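Local coordinates for protein BCL2-like 10 (Danio rerio, PDB 6FBX) that restrains apoptosis as a pro-survival member of the Bcl-2 family, binding the BH3 segment of the death-promoting protein Bad, and may have channel activity, at residues 5-16 / 131-141; 34-42 / 140-148. All coordinates share one frame; numbering follows the deposited sequence. Where two conformers were deposited one is given.

Contact 1 (5-16 / 131-141)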
loop_
_atom_site.group_PDB
_atom_site.type_symbol
_atom_site.label_atom_id
_atom_site.label_comp_id
_atom_site.label_asym_id
_atom_site.label_seq_id
_atom_site.Cartn_x
_atom_site.Cartn_y
_atom_site.Cartn_z
ATOM N N MET A 5 18.918 -3.834 9.258
ATOM C CA MET A 5 18.231 -2.796 8.498
ATOM C C MET A 5 16.844 -3.256 8.066
ATOM O O MET A 5 15.876 -2.491 8.144
ATOM C CB MET A 5 19.065 -2.405 7.278
ATOM C CG MET A 5 18.444 -1.321 6.409
ATOM S SD MET A 5 18.090 0.213 7.298
ATOM C CE MET A 5 19.656 0.518 8.106
ATOM N N SER A 6 16.728 -4.501 7.605
ATOM C CA SER A 6 15.431 -5.005 7.166
ATOM C C SER A 6 14.431 -5.010 8.314
ATOM O O SER A 6 13.284 -4.575 8.155
ATOM C CB SER A 6 15.583 -6.404 6.578
ATOM O OG SER A 6 14.330 -6.887 6.122
ATOM N N CYS A 7 14.846 -5.500 9.484
ATOM C CA CYS A 7 13.957 -5.487 10.643
ATOM C C CYS A 7 13.467 -4.074 10.928
ATOM O O CYS A 7 12.272 -3.849 11.154
ATOM C CB CYS A 7 14.671 -6.062 11.865
ATOM S SG CYS A 7 15.019 -7.837 11.770
ATOM N N TRP A 8 14.376 -3.103 10.899
ATOM C CA TRP A 8 13.995 -1.724 11.186
ATOM C C TRP A 8 13.050 -1.181 10.119
ATOM O O TRP A 8 12.025 -0.565 10.440
ATOM C CB TRP A 8 15.246 -0.853 11.302
ATOM C CG TRP A 8 14.950 0.548 11.713
ATOM C CD1 TRP A 8 14.667 0.991 12.971
ATOM C CD2 TRP A 8 14.910 1.700 10.863
ATOM N NE1 TRP A 8 14.450 2.347 12.959
ATOM C CE2 TRP A 8 14.593 2.806 11.675
ATOM C CE3 TRP A 8 15.109 1.903 9.494
ATOM C CZ2 TRP A 8 14.471 4.096 11.164
ATOM C CZ3 TRP A 8 14.989 3.183 8.989
ATOM C CH2 TRP A 8 14.671 4.263 9.823
ATOM N N LEU A 9 13.378 -1.394 8.840
ATOM C CA LEU A 9 12.500 -0.939 7.766
ATOM C C LEU A 9 11.129 -1.592 7.857
ATOM O O LEU A 9 10.108 -0.951 7.589
ATOM C CB LEU A 9 13.127 -1.236 6.404
ATOM C CG LEU A 9 14.344 -0.402 6.017
ATOM C CD1 LEU A 9 14.967 -0.967 4.761
ATOM C CD2 LEU A 9 13.949 1.054 5.814
ATOM N N ARG A 10 11.085 -2.875 8.222
ATOM C CA ARG A 10 9.802 -3.555 8.352
ATOM C C ARG A 10 8.954 -2.909 9.441
ATOM O O ARG A 10 7.753 -2.681 9.251
ATOM C CB ARG A 10 10.027 -5.040 8.638
ATOM C CG ARG A 10 8.790 -5.907 8.455
ATOM C CD ARG A 10 8.173 -6.323 9.780
ATOM N NE ARG A 10 7.035 -7.218 9.584
ATOM C CZ ARG A 10 6.223 -7.631 10.551
ATOM N NH1 ARG A 10 5.216 -8.448 10.267
ATOM N NH2 ARG A 10 6.413 -7.235 11.805
ATOM N N GLU A 11 9.564 -2.576 10.579
ATOM C CA GLU A 11 8.802 -1.963 11.662
ATOM C C GLU A 11 8.361 -0.548 11.299
ATOM O O GLU A 11 7.229 -0.152 11.604
ATOM C CB GLU A 11 9.627 -1.955 12.949
ATOM C CG GLU A 11 8.866 -1.439 14.162
ATOM C CD GLU A 11 7.531 -2.142 14.355
ATOM O OE1 GLU A 11 7.516 -3.391 14.407
ATOM O OE2 GLU A 11 6.498 -1.445 14.439
ATOM N N GLN A 12 9.237 0.231 10.658
ATOM C CA GLN A 12 8.853 1.571 10.225
ATOM C C GLN A 12 7.688 1.513 9.246
ATOM O O GLN A 12 6.758 2.328 9.320
ATOM C CB GLN A 12 10.042 2.287 9.583
ATOM C CG GLN A 12 11.200 2.549 10.527
ATOM C CD GLN A 12 10.848 3.550 11.603
ATOM O OE1 GLN A 12 10.622 4.726 11.321
ATOM N NE2 GLN A 12 10.786 3.087 12.846
ATOM N N THR A 13 7.728 0.559 8.315
ATOM C CA THR A 13 6.654 0.415 7.340
ATOM C C THR A 13 5.365 -0.054 8.006
ATOM O O THR A 13 4.275 0.410 7.655
ATOM C CB THR A 13 7.078 -0.561 6.241
ATOM O OG1 THR A 13 8.298 -0.105 5.641
ATOM C CG2 THR A 13 6.003 -0.678 5.168
ATOM N N LEU A 14 5.469 -0.974 8.968
ATOM C CA LEU A 14 4.280 -1.463 9.655
ATOM C C LEU A 14 3.548 -0.323 10.351
ATOM O O LEU A 14 2.324 -0.194 10.239
ATOM C CB LEU A 14 4.668 -2.550 10.660
ATOM C CG LEU A 14 3.521 -3.214 11.428
ATOM C CD1 LEU A 14 2.573 -3.943 10.484
ATOM C CD2 LEU A 14 4.068 -4.161 12.475
ATOM N N LEU A 15 4.286 0.516 11.084
ATOM C CA LEU A 15 3.668 1.668 11.732
ATOM C C LEU A 15 2.962 2.553 10.715
ATOM O O LEU A 15 1.847 3.031 10.959
ATOM C CB LEU A 15 4.724 2.472 12.494
ATOM C CG LEU A 15 5.387 1.777 13.687
ATOM C CD1 LEU A 15 6.588 2.575 14.174
ATOM C CD2 LEU A 15 4.391 1.577 14.818
ATOM N N LEU A 16 3.597 2.780 9.565
ATOM C CA LEU A 16 3.007 3.627 8.537
ATOM C C LEU A 16 1.749 2.990 7.958
ATOM O O LEU A 16 0.712 3.648 7.816
ATOM C CB LEU A 16 4.036 3.889 7.438
ATOM C CG LEU A 16 3.728 5.025 6.467
ATOM C CD1 LEU A 16 3.771 6.365 7.185
ATOM C CD2 LEU A 16 4.717 5.002 5.309
ATOM N N GLN A 131 13.973 -4.114 0.415
ATOM C CA GLN A 131 14.796 -3.343 1.344
ATOM C C GLN A 131 15.886 -2.563 0.616
ATOM O O GLN A 131 16.197 -1.426 0.989
ATOM C CB GLN A 131 15.410 -4.266 2.395
ATOM C CG GLN A 131 16.299 -5.363 1.839
ATOM C CD GLN A 131 16.721 -6.350 2.908
ATOM O OE1 GLN A 131 17.743 -6.169 3.566
ATOM N NE2 GLN A 131 15.924 -7.397 3.095
ATOM N N ASP A 132 16.481 -3.150 -0.425
ATOM C CA ASP A 132 17.576 -2.463 -1.105
ATOM C C ASP A 132 17.092 -1.186 -1.782
ATOM O O ASP A 132 17.737 -0.136 -1.672
ATOM C CB ASP A 132 18.244 -3.394 -2.118
ATOM C CG ASP A 132 19.089 -4.470 -1.454
ATOM O OD1 ASP A 132 19.483 -4.290 -0.280
ATOM O OD2 ASP A 132 19.370 -5.495 -2.111
ATOM N N TRP A 133 15.959 -1.249 -2.480
ATOM C CA TRP A 133 15.416 -0.045 -3.102
ATOM C C TRP A 133 15.037 0.989 -2.050
ATOM O O TRP A 133 15.347 2.178 -2.188
ATOM C CB TRP A 133 14.202 -0.385 -3.965
ATOM C CG TRP A 133 13.752 0.786 -4.778
ATOM C CD1 TRP A 133 14.176 1.119 -6.030
ATOM C CD2 TRP A 133 12.811 1.793 -4.391
ATOM N NE1 TRP A 133 13.554 2.269 -6.450
ATOM C CE2 TRP A 133 12.710 2.701 -5.462
ATOM C CE3 TRP A 133 12.044 2.014 -3.245
ATOM C CZ2 TRP A 133 11.874 3.813 -5.419
ATOM C CZ3 TRP A 133 11.211 3.117 -3.207
ATOM C CH2 TRP A 133 11.134 4.002 -4.286
ATOM N N LEU A 134 14.353 0.554 -0.988
ATOM C CA LEU A 134 13.970 1.480 0.075
ATOM C C LEU A 134 15.185 2.214 0.628
ATOM O O LEU A 134 15.164 3.438 0.796
ATOM C CB LEU A 134 13.250 0.731 1.199
ATOM C CG LEU A 134 11.731 0.609 1.143
ATOM C CD1 LEU A 134 11.253 -0.154 2.372
ATOM C CD2 LEU A 134 11.052 1.971 1.073
ATOM N N VAL A 135 16.257 1.475 0.924
ATOM C CA VAL A 135 17.442 2.091 1.519
ATOM C C VAL A 135 18.065 3.088 0.553
ATOM O O VAL A 135 18.358 4.232 0.920
ATOM C CB VAL A 135 18.456 1.014 1.945
ATOM C CG1 VAL A 135 19.777 1.652 2.359
ATOM C CG2 VAL A 135 17.900 0.190 3.089
ATOM N N GLU A 136 18.291 2.668 -0.694
ATOM C CA GLU A 136 18.976 3.543 -1.638
ATOM C C GLU A 136 18.185 4.816 -1.902
ATOM O O GLU A 136 18.767 5.812 -2.344
ATOM C CB GLU A 136 19.257 2.803 -2.952
ATOM C CG GLU A 136 18.101 2.747 -3.938
ATOM C CD GLU A 136 18.472 2.040 -5.230
ATOM O OE1 GLU A 136 19.669 1.740 -5.423
ATOM O OE2 GLU A 136 17.566 1.790 -6.055
ATOM N N ASN A 137 16.881 4.809 -1.626
ATOM C CA ASN A 137 16.028 5.976 -1.798
ATOM C C ASN A 137 15.723 6.683 -0.481
ATOM O O ASN A 137 14.805 7.510 -0.429
ATOM C CB ASN A 137 14.730 5.570 -2.495
ATOM C CG ASN A 137 14.931 5.282 -3.970
ATOM O OD1 ASN A 137 14.681 6.135 -4.820
ATOM N ND2 ASN A 137 15.388 4.076 -4.280
ATOM N N GLY A 138 16.465 6.378 0.580
ATOM C CA GLY A 138 16.337 7.114 1.822
ATOM C C GLY A 138 15.171 6.708 2.691
ATOM O O GLY A 138 14.826 7.443 3.622
ATOM N N GLY A 139 14.556 5.561 2.423
ATOM C CA GLY A 139 13.447 5.089 3.228
ATOM C C GLY A 139 12.289 6.069 3.221
ATOM O O GLY A 139 12.099 6.855 2.285
ATOM N N TRP A 140 11.499 6.027 4.294
ATOM C CA TRP A 140 10.292 6.843 4.348
ATOM C C TRP A 140 10.598 8.318 4.540
ATOM O O TRP A 140 9.750 9.160 4.232
ATOM C CB TRP A 140 9.377 6.334 5.456
ATOM C CG TRP A 140 8.853 4.994 5.114
ATOM C CD1 TRP A 140 9.171 3.808 5.705
ATOM C CD2 TRP A 140 7.941 4.687 4.055
ATOM N NE1 TRP A 140 8.502 2.780 5.088
ATOM C CE2 TRP A 140 7.740 3.294 4.070
ATOM C CE3 TRP A 140 7.270 5.456 3.100
ATOM C CZ2 TRP A 140 6.888 2.653 3.170
ATOM C CZ3 TRP A 140 6.426 4.821 2.210
ATOM C CH2 TRP A 140 6.246 3.434 2.247
ATOM N N GLU A 141 11.788 8.653 5.031
ATOM C CA GLU A 141 12.183 10.055 5.066
ATOM C C GLU A 141 12.470 10.562 3.659
ATOM O O GLU A 141 12.156 11.711 3.331
ATOM C CB GLU A 141 13.392 10.241 5.984
ATOM C CG GLU A 141 13.124 9.843 7.433
ATOM C CD GLU A 141 13.195 8.342 7.664
ATOM O OE1 GLU A 141 12.542 7.849 8.609
ATOM O OE2 GLU A 141 13.908 7.654 6.908
HETATM O O HOH W 1 11.105 5.687 8.844
#
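Trp140 meets helix 2-24 through two different parts of its indole. At the ring edge NE1 donates to Thr13 OG1 at 2.9 Å, the bond nearly straight (168°) and the oxygen almost in the ring plane. Leu16 CD2 lies over one face, a CH-pi contact 3.4 Å from the centroid of the six-membered ring. Between them, the in-plane bond and the methyl over the face help to hold the indole in place and limit its tilt. Thr13 OG1 sits anti to its carbonyl carbon (chi1 -56°), which lets the hydroxyl give its own proton to Leu9 O at 2.8 Å while receiving the indole N-H; the buried polar group is thus used in both directions. Leu9 O in turn takes Thr13 N and Thr13 OG1 from opposite faces of its carbonyl plane.

One turn back, Leu9 continues the close packing, its CD1 lying 3.6 Å from Val135 CG2, with the two side chains at about a right angle. The same Val135 methyl touches Met5 CG, where the contact runs out toward the surface. Here the fit is looser: Ser6 and Gln131 lie side by side without bonding each other, since Ser6 OG is held by Gly127 O and Gln131 NE2 by Gly128 O. On another margin, a water gives hydrogen bonds to Gln12 OE1 (2.7 Å) and Glu141 OE1 (2.6 Å), bridging side chains that do not bond directly.

Helix 131-136 crosses the 5-16 segment of helix 2-24 at 79° and ends in a Schellman motif with Gly138 at C-prime; this turn redirects the chain into helix 139-146, so that two short C-terminal helices pack against the N-terminal helix, as in the all-helical Bcl-2 fold.

Contact 2 (34-42 / 140-148)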
loop_
_atom_site.group_PDB
_atom_site.type_symbol
_atom_site.label_atom_id
_atom_site.label_comp_id
_atom_site.label_asym_id
_atom_site.label_seq_id
_atom_site.Cartn_x
_atom_site.Cartn_y
_atom_site.Cartn_z
ATOM N N GLU A 34 5.874 12.534 10.453
ATOM C CA GLU A 34 5.835 13.322 9.227
ATOM C C GLU A 34 5.523 12.441 8.022
ATOM O O GLU A 34 4.778 12.845 7.120
ATOM C CB GLU A 34 7.166 14.049 9.036
ATOM C CG GLU A 34 7.145 15.124 7.964
ATOM C CD GLU A 34 8.534 15.614 7.603
ATOM O OE1 GLU A 34 9.488 15.306 8.349
ATOM O OE2 GLU A 34 8.674 16.303 6.570
ATOM N N SER A 35 6.078 11.226 7.994
ATOM C CA SER A 35 5.801 10.308 6.891
ATOM C C SER A 35 4.343 9.875 6.883
ATOM O O SER A 35 3.745 9.719 5.812
ATOM C CB SER A 35 6.729 9.094 6.974
ATOM O OG SER A 35 6.660 8.483 8.250
ATOM N N ALA A 36 3.751 9.681 8.063
ATOM C CA ALA A 36 2.334 9.345 8.131
ATOM C C ALA A 36 1.477 10.486 7.603
ATOM O O ALA A 36 0.526 10.258 6.846
ATOM C CB ALA A 36 1.945 9.003 9.567
ATOM N N GLU A 37 1.795 11.725 7.987
ATOM C CA GLU A 37 1.067 12.865 7.444
ATOM C C GLU A 37 1.160 12.893 5.924
ATOM O O GLU A 37 0.165 13.151 5.235
ATOM C CB GLU A 37 1.604 14.169 8.037
ATOM C CG GLU A 37 0.835 15.404 7.592
ATOM C CD GLU A 37 1.204 16.643 8.385
ATOM O OE1 GLU A 37 0.593 17.705 8.144
ATOM O OE2 GLU A 37 2.101 16.555 9.251
ATOM N N ALA A 38 2.344 12.603 5.383
ATOM C CA ALA A 38 2.524 12.618 3.935
ATOM C C ALA A 38 1.743 11.497 3.264
ATOM O O ALA A 38 1.082 11.719 2.241
ATOM C CB ALA A 38 4.008 12.510 3.593
ATOM N N MET A 39 1.807 10.283 3.814
ATOM C CA MET A 39 1.115 9.161 3.186
ATOM C C MET A 39 -0.396 9.346 3.242
ATOM O O MET A 39 -1.098 9.047 2.270
ATOM C CB MET A 39 1.511 7.845 3.853
ATOM C CG MET A 39 0.852 6.619 3.230
ATOM S SD MET A 39 1.281 6.388 1.495
ATOM C CE MET A 39 2.917 5.677 1.642
ATOM N N ARG A 40 -0.914 9.824 4.375
ATOM C CA ARG A 40 -2.336 10.135 4.470
ATOM C C ARG A 40 -2.773 11.057 3.339
ATOM O O ARG A 40 -3.814 10.841 2.707
ATOM C CB ARG A 40 -2.641 10.787 5.817
ATOM C CG ARG A 40 -2.640 9.856 7.002
ATOM C CD ARG A 40 -3.127 10.616 8.215
ATOM N NE ARG A 40 -3.016 9.857 9.451
ATOM C CZ ARG A 40 -3.510 10.269 10.614
ATOM N NH1 ARG A 40 -4.150 11.432 10.695
ATOM N NH2 ARG A 40 -3.364 9.522 11.698
ATOM N N TYR A 41 -1.991 12.108 3.085
ATOM C CA TYR A 41 -2.350 13.068 2.048
ATOM C C TYR A 41 -2.241 12.441 0.664
ATOM O O TYR A 41 -3.170 12.531 -0.146
ATOM C CB TYR A 41 -1.454 14.301 2.150
ATOM C CG TYR A 41 -1.708 15.330 1.072
ATOM C CD1 TYR A 41 -1.035 15.273 -0.142
ATOM C CD2 TYR A 41 -2.622 16.354 1.266
ATOM C CE1 TYR A 41 -1.267 16.207 -1.132
ATOM C CE2 TYR A 41 -2.860 17.294 0.282
ATOM C CZ TYR A 41 -2.180 17.216 -0.915
ATOM O OH TYR A 41 -2.414 18.152 -1.897
ATOM N N LEU A 42 -1.108 11.793 0.380
ATOM C CA LEU A 42 -0.834 11.319 -0.972
ATOM C C LEU A 42 -1.719 10.139 -1.348
ATOM O O LEU A 42 -2.253 10.093 -2.462
ATOM C CB LEU A 42 0.642 10.938 -1.094
ATOM C CG LEU A 42 1.589 12.137 -1.057
ATOM C CD1 LEU A 42 3.025 11.691 -0.801
ATOM C CD2 LEU A 42 1.500 12.912 -2.358
ATOM N N TRP A 140 11.499 6.027 4.294
ATOM C CA TRP A 140 10.292 6.843 4.348
ATOM C C TRP A 140 10.598 8.318 4.540
ATOM O O TRP A 140 9.750 9.160 4.232
ATOM C CB TRP A 140 9.377 6.334 5.456
ATOM C CG TRP A 140 8.853 4.994 5.114
ATOM C CD1 TRP A 140 9.171 3.808 5.705
ATOM C CD2 TRP A 140 7.941 4.687 4.055
ATOM N NE1 TRP A 140 8.502 2.780 5.088
ATOM C CE2 TRP A 140 7.740 3.294 4.070
ATOM C CE3 TRP A 140 7.270 5.456 3.100
ATOM C CZ2 TRP A 140 6.888 2.653 3.170
ATOM C CZ3 TRP A 140 6.426 4.821 2.210
ATOM C CH2 TRP A 140 6.246 3.434 2.247
ATOM N N GLU A 141 11.788 8.653 5.031
ATOM C CA GLU A 141 12.183 10.055 5.066
ATOM C C GLU A 141 12.470 10.562 3.659
ATOM O O GLU A 141 12.156 11.711 3.331
ATOM C CB GLU A 141 13.392 10.241 5.984
ATOM C CG GLU A 141 13.124 9.843 7.433
ATOM C CD GLU A 141 13.195 8.342 7.664
ATOM O OE1 GLU A 141 12.542 7.849 8.609
ATOM O OE2 GLU A 141 13.908 7.654 6.908
ATOM N N GLY A 142 13.038 9.709 2.804
ATOM C CA GLY A 142 13.194 10.074 1.405
ATOM C C GLY A 142 11.859 10.214 0.698
ATOM O O GLY A 142 11.679 11.101 -0.141
ATOM N N PHE A 143 10.911 9.328 1.016
ATOM C CA PHE A 143 9.543 9.470 0.527
ATOM C C PHE A 143 8.988 10.846 0.874
ATOM O O PHE A 143 8.409 11.531 0.024
ATOM C CB PHE A 143 8.686 8.349 1.126
ATOM C CG PHE A 143 7.195 8.555 1.001
ATOM C CD1 PHE A 143 6.532 8.253 -0.176
ATOM C CD2 PHE A 143 6.455 9.000 2.083
ATOM C CE1 PHE A 143 5.156 8.420 -0.280
ATOM C CE2 PHE A 143 5.086 9.167 1.987
ATOM C CZ PHE A 143 4.435 8.873 0.808
ATOM N N CYS A 144 9.183 11.273 2.122
ATOM C CA CYS A 144 8.698 12.581 2.553
ATOM C C CYS A 144 9.291 13.695 1.707
ATOM O O CYS A 144 8.573 14.573 1.214
ATOM C CB CYS A 144 9.049 12.816 4.019
ATOM S SG CYS A 144 7.950 12.038 5.170
ATOM N N ARG A 145 10.610 13.680 1.536
ATOM C CA ARG A 145 11.284 14.773 0.848
ATOM C C ARG A 145 11.045 14.733 -0.653
ATOM O O ARG A 145 11.021 15.786 -1.301
ATOM C CB ARG A 145 12.776 14.723 1.163
ATOM C CG ARG A 145 13.050 14.638 2.655
ATOM C CD ARG A 145 14.519 14.536 2.969
ATOM N NE ARG A 145 15.159 15.839 2.862
ATOM C CZ ARG A 145 15.697 16.326 1.749
ATOM N NH1 ARG A 145 15.698 15.618 0.626
ATOM N NH2 ARG A 145 16.241 17.530 1.763
ATOM N N PHE A 146 10.866 13.541 -1.226
ATOM C CA PHE A 146 10.592 13.451 -2.656
ATOM C C PHE A 146 9.297 14.171 -3.012
ATOM O O PHE A 146 9.220 14.854 -4.041
ATOM C CB PHE A 146 10.529 11.987 -3.093
ATOM C CG PHE A 146 10.189 11.807 -4.546
ATOM C CD1 PHE A 146 8.909 11.446 -4.931
ATOM C CD2 PHE A 146 11.146 12.010 -5.525
ATOM C CE1 PHE A 146 8.593 11.285 -6.264
ATOM C CE2 PHE A 146 10.836 11.851 -6.861
ATOM C CZ PHE A 146 9.558 11.488 -7.231
ATOM N N PHE A 147 8.272 14.038 -2.171
ATOM C CA PHE A 147 7.005 14.727 -2.370
ATOM C C PHE A 147 6.929 16.049 -1.613
ATOM O O PHE A 147 5.830 16.581 -1.423
ATOM C CB PHE A 147 5.844 13.821 -1.960
ATOM C CG PHE A 147 5.647 12.643 -2.870
ATOM C CD1 PHE A 147 5.968 11.363 -2.455
ATOM C CD2 PHE A 147 5.148 12.818 -4.149
ATOM C CE1 PHE A 147 5.786 10.281 -3.294
ATOM C CE2 PHE A 147 4.966 11.739 -4.993
ATOM C CZ PHE A 147 5.285 10.470 -4.564
ATOM N N HIS A 148 8.069 16.585 -1.183
ATOM C CA HIS A 148 8.132 17.880 -0.503
ATOM C C HIS A 148 7.063 18.005 0.580
ATOM O O HIS A 148 6.921 19.057 1.205
ATOM C CB HIS A 148 7.991 19.025 -1.513
ATOM C CG HIS A 148 6.579 19.303 -1.924
ATOM N ND1 HIS A 148 5.962 18.645 -2.967
ATOM C CD2 HIS A 148 5.663 20.173 -1.436
ATOM C CE1 HIS A 148 4.727 19.095 -3.101
ATOM N NE2 HIS A 148 4.521 20.022 -2.184
#
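The side chain of Phe143 packs onto helix 34-49 as a knob in the hole among Ser35, Ala38, Met39 and Leu42. Its CG lies anti to the backbone N (chi1 165°), and the ring reaches across with CZ foremost, 3.5 Å from Leu42 CD1 and 3.6 Å from Met39 CE. Ala38 CB approaches CE2 at 3.9 Å, its small methyl leaving room for the ring to come close. Replacing Phe143 by an alanine is likely to leave a gap among these four residues and to cost Met39 and Leu42 one of the aromatic rings on which each packs.

Sulfur takes part from both helices. Met39, bent at chi2 and chi3, makes an oblique Met-aromatic contact with Phe143, SD lying 5.1 Å from the ring centroid, while its CE also reaches Trp140 CZ3 at 3.7 Å. Cys144 has two conformers; in one of them SG lies beside Ser35 CA and CB, a contact that is doubtful for that reason. The hydroxyl of Ser35 bonds Ser33 OG; it is Ser35 CB that approaches the sulfur.

The axes of 34-42 and 140-146 cross at 54° and come within 9.2 Å, and no hydrogen bond joins the two segments. This is the apolar helix packing of the Bcl-2 fold, in which helix 88-107 also borders the contact: Phe95 touches Met39 and Val92 touches Phe143.

Ring faces make a further group of contacts. Leu42 CD1 rests over one face of Phe147, 3.4 Å from CD1 of that ring, just where the chain leaves helix 139-146. Within this helix Trp140 CZ3 lies over a face of Phe143, offset toward its rim. Leu42 also packs on an aromatic side chain of the bound peptide, while Phe146 and Phe147 each touch a polar one.

The centres of contacts 1 and 2 lie about 13 Å apart, and both use helix 139-146, with Trp140 and Glu141 common to them. Along the chain the segments alternate: 5-16 and 34-42, on successive helices, come first, then 131-141 and its continuation 140-148. The C-terminal end therefore folds back over both N-terminal helices in turn. The contacts also touch directly, Leu16 CD1 approaching Ala36 N at 3.4 Å, so helices 2-24, 34-49 and 139-146 meet as one packed group beside helix 88-107. Contact 2 extends to the bound Bad peptide, linking this terminal packing to the region where the BH3 ligand lies.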